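Side-chain contact in 1,4-beta-N-Acetylmuramidase M1 (Streptomyces coelicolor, PDB 1JFX), which hydrolyses the beta-1,4 linkages between N-acetylmuramic acid and N-acetylglucosamine in bacterial cell-wall peptidoglycan, acting as both lysozyme and diacetylmuramidase: residues D122-Y127 against N152-K157. Residues are numbered along the deposited sequence; the frame is centred on the assembly and turned at random.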
ATOM      1  N   ASP A 122     -15.263   6.500  -2.538  1.00  7.23           N
ATOM      2  CA  ASP A 122     -15.593   6.961  -1.196  1.00  8.46           C
ATOM      3  C   ASP A 122     -14.384   6.848  -0.269  1.00  8.77           C
ATOM      4  O   ASP A 122     -14.127   7.747   0.543  1.00  9.52           O
ATOM      5  CB  ASP A 122     -16.766   6.161  -0.616  1.00  8.52           C
ATOM      6  CG  ASP A 122     -18.103   6.515  -1.260  1.00  8.97           C
ATOM      7  OD1 ASP A 122     -18.170   7.514  -2.009  1.00 10.22           O
ATOM      8  OD2 ASP A 122     -19.094   5.797  -0.987  1.00 10.58           O
ATOM      9  N   PHE A 123     -13.650   5.745  -0.368  1.00  7.70           N
ATOM     10  CA  PHE A 123     -12.470   5.573   0.466  1.00  6.37           C
ATOM     11  C   PHE A 123     -11.456   6.663   0.114  1.00  7.66           C
ATOM     12  O   PHE A 123     -10.867   7.297   0.995  1.00  7.21           O
ATOM     13  CB  PHE A 123     -11.852   4.177   0.270  1.00  8.13           C
ATOM     14  CG  PHE A 123     -10.774   3.836   1.275  1.00  6.79           C
ATOM     15  CD1 PHE A 123      -9.502   4.407   1.189  1.00  7.34           C
ATOM     16  CD2 PHE A 123     -11.041   2.954   2.322  1.00  6.37           C
ATOM     17  CE1 PHE A 123      -8.508   4.095   2.145  1.00  8.00           C
ATOM     18  CE2 PHE A 123     -10.067   2.633   3.270  1.00  6.21           C
ATOM     19  CZ  PHE A 123      -8.794   3.205   3.186  1.00  5.55           C
ATOM     20  N   HIS A 124     -11.257   6.897  -1.176  1.00  7.57           N
ATOM     21  CA  HIS A 124     -10.316   7.922  -1.588  1.00  6.99           C
ATOM     22  C   HIS A 124     -10.747   9.305  -1.082  1.00  6.74           C
ATOM     23  O   HIS A 124      -9.939  10.056  -0.541  1.00  7.16           O
ATOM     24  CB  HIS A 124     -10.172   7.940  -3.122  1.00  7.26           C
ATOM     25  CG  HIS A 124      -9.377   9.102  -3.635  1.00  7.12           C
ATOM     26  ND1 HIS A 124      -9.894  10.379  -3.717  1.00 11.74           N
ATOM     27  CD2 HIS A 124      -8.083   9.195  -4.029  1.00  9.21           C
ATOM     28  CE1 HIS A 124      -8.952  11.207  -4.132  1.00 11.50           C
ATOM     29  NE2 HIS A 124      -7.843  10.515  -4.327  1.00 10.04           N
ATOM     30  N   ALA A 125     -12.024   9.635  -1.242  1.00  7.43           N
ATOM     31  CA  ALA A 125     -12.507  10.943  -0.816  1.00  7.00           C
ATOM     32  C   ALA A 125     -12.328  11.162   0.674  1.00  6.35           C
ATOM     33  O   ALA A 125     -11.877  12.234   1.092  1.00  7.16           O
ATOM     34  CB  ALA A 125     -13.968  11.117  -1.181  1.00  8.74           C
ATOM     35  N   ARG A 126     -12.667  10.157   1.477  1.00  7.06           N
ATOM     36  CA  ARG A 126     -12.551  10.315   2.922  1.00  6.82           C
ATOM     37  C   ARG A 126     -11.100  10.310   3.382  1.00  7.44           C
ATOM     38  O   ARG A 126     -10.730  11.075   4.284  1.00  6.71           O
ATOM     39  CB  ARG A 126     -13.350   9.230   3.650  1.00  7.27           C
ATOM     40  CG  ARG A 126     -13.360   9.357   5.181  1.00  6.39           C
ATOM     41  CD  ARG A 126     -13.754  10.766   5.678  1.00  8.97           C
ATOM     42  NE  ARG A 126     -14.998  11.287   5.104  1.00  8.15           N
ATOM     43  CZ  ARG A 126     -16.177  11.308   5.727  1.00  9.08           C
ATOM     44  NH1 ARG A 126     -16.314  10.827   6.961  1.00 10.30           N
ATOM     45  NH2 ARG A 126     -17.224  11.854   5.124  1.00 10.62           N
ATOM     46  N   TYR A 127     -10.271   9.472   2.773  1.00  6.20           N
ATOM     47  CA  TYR A 127      -8.872   9.448   3.177  1.00  6.09           C
ATOM     48  C   TYR A 127      -8.235  10.808   2.866  1.00  6.67           C
ATOM     49  O   TYR A 127      -7.427  11.313   3.656  1.00  6.80           O
ATOM     50  CB  TYR A 127      -8.110   8.330   2.459  1.00  6.36           C
ATOM     51  CG  TYR A 127      -6.702   8.194   2.982  1.00  6.03           C
ATOM     52  CD1 TYR A 127      -6.464   7.722   4.278  1.00  7.27           C
ATOM     53  CD2 TYR A 127      -5.607   8.610   2.219  1.00  4.54           C
ATOM     54  CE1 TYR A 127      -5.169   7.686   4.807  1.00  9.26           C
ATOM     55  CE2 TYR A 127      -4.311   8.570   2.734  1.00  8.06           C
ATOM     56  CZ  TYR A 127      -4.100   8.115   4.033  1.00  5.95           C
ATOM     57  OH  TYR A 127      -2.826   8.124   4.555  1.00  7.38           O
ATOM     58  N   ASN A 152     -11.164   3.447 -15.377  1.00 10.36           N
ATOM     59  CA  ASN A 152     -10.118   4.462 -15.537  1.00  9.66           C
ATOM     60  C   ASN A 152     -10.319   5.629 -14.552  1.00  9.26           C
ATOM     61  O   ASN A 152      -9.536   6.574 -14.526  1.00  9.68           O
ATOM     62  CB  ASN A 152     -10.120   5.034 -16.968  1.00 11.46           C
ATOM     63  CG  ASN A 152      -8.999   6.058 -17.200  1.00 16.97           C
ATOM     64  OD1 ASN A 152      -7.813   5.723 -17.142  1.00 16.96           O
ATOM     65  ND2 ASN A 152      -9.373   7.309 -17.463  1.00 19.06           N
ATOM     66  N   GLY A 153     -11.357   5.536 -13.729  1.00  8.72           N
ATOM     67  CA  GLY A 153     -11.693   6.608 -12.810  1.00  8.82           C
ATOM     68  C   GLY A 153     -10.720   7.044 -11.734  1.00  7.77           C
ATOM     69  O   GLY A 153     -10.882   8.126 -11.150  1.00  9.76           O
ATOM     70  N   MET A 154      -9.722   6.222 -11.448  1.00  6.92           N
ATOM     71  CA  MET A 154      -8.751   6.594 -10.427  1.00  7.35           C
ATOM     72  C   MET A 154      -7.424   6.978 -11.044  1.00  8.20           C
ATOM     73  O   MET A 154      -6.476   7.252 -10.323  1.00  8.74           O
ATOM     74  CB  MET A 154      -8.529   5.439  -9.439  1.00  7.22           C
ATOM     75  CG  MET A 154      -9.782   4.994  -8.720  1.00  7.03           C
ATOM     76  SD  MET A 154     -10.578   6.334  -7.798  1.00  9.22           S
ATOM     77  CE  MET A 154      -9.428   6.550  -6.422  1.00  9.19           C
ATOM     78  N   ALA A 155      -7.351   7.019 -12.377  1.00  8.23           N
ATOM     79  CA  ALA A 155      -6.091   7.356 -13.041  1.00  9.32           C
ATOM     80  C   ALA A 155      -5.473   8.668 -12.572  1.00  9.80           C
ATOM     81  O   ALA A 155      -4.254   8.754 -12.392  1.00 11.11           O
ATOM     82  CB  ALA A 155      -6.286   7.385 -14.566  1.00  9.66           C
ATOM     83  N   ALA A 156      -6.297   9.688 -12.352  1.00  9.62           N
ATOM     84  CA  ALA A 156      -5.760  10.974 -11.912  1.00 11.46           C
ATOM     85  C   ALA A 156      -5.900  11.185 -10.414  1.00 12.22           C
ATOM     86  O   ALA A 156      -5.547  12.251  -9.910  1.00 14.58           O
ATOM     87  CB  ALA A 156      -6.447  12.114 -12.659  1.00 13.13           C
ATOM     88  N   LYS A 157      -6.391  10.174  -9.705  1.00 10.76           N
ATOM     89  CA  LYS A 157      -6.609  10.297  -8.262  1.00 10.11           C
ATOM     90  C   LYS A 157      -5.693   9.497  -7.350  1.00 10.47           C
ATOM     91  O   LYS A 157      -5.382   9.946  -6.255  1.00 12.52           O
ATOM     92  CB  LYS A 157      -8.039   9.900  -7.909  1.00 10.45           C
ATOM     93  CG  LYS A 157      -9.116  10.884  -8.315  1.00 15.23           C
ATOM     94  CD  LYS A 157     -10.454  10.355  -7.831  1.00 14.55           C
ATOM     95  CE  LYS A 157     -11.567  11.362  -7.987  1.00 21.64           C
ATOM     96  NZ  LYS A 157     -12.858  10.740  -7.576  1.00 22.25           N
TER
HETATM   97  O   HOH W   1     -12.791  10.413  -4.521  1.00 15.17           O
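His124 NE2 has two oxygen partners: its hydrogen bond to the backbone O of Lys157 is weak and bent (3.2 Å, N-H...O angle 129°), while Asp134 OD1, outside both segments, is the stronger partner. The imidazole leaves the helix with chi1 at 171°, CG trans to the backbone N, and projects toward the 152-157 loop. Lys157 then lies over one face of the ring. Lys157 CB sits 4.0 Å from the centroid of the His124 ring in a CH-pi contact, and beyond CG the extended chain continues over the ring, offset toward its rim, with Lys157 CD 4.1 Å from His124 CE1. That extended course brings NZ to the ND1 side of the ring, where one water bridges the two side chains, 3.0 Å from His124 ND1 and accepting from Lys157 NZ at 3.1 Å. Both ring nitrogens thus have polar partners, which should hold the imidazole against rotation about chi2. Met154 comes in obliquely: bent at chi2 and chi3, its chain brings methyl CE to 3.7 Å from His124 CB, near the root of the ring. A type I turn from Asn152 to Ala155 shapes the loop here. Within this beta-alpha-barrel catalytic domain, away from the predicted active-site acids, the contact ties the outer helix 113-131 to the loop that leads from helix 141-148 into strand 160-163, while Phe123 and Arg126 pack on helix 72-81.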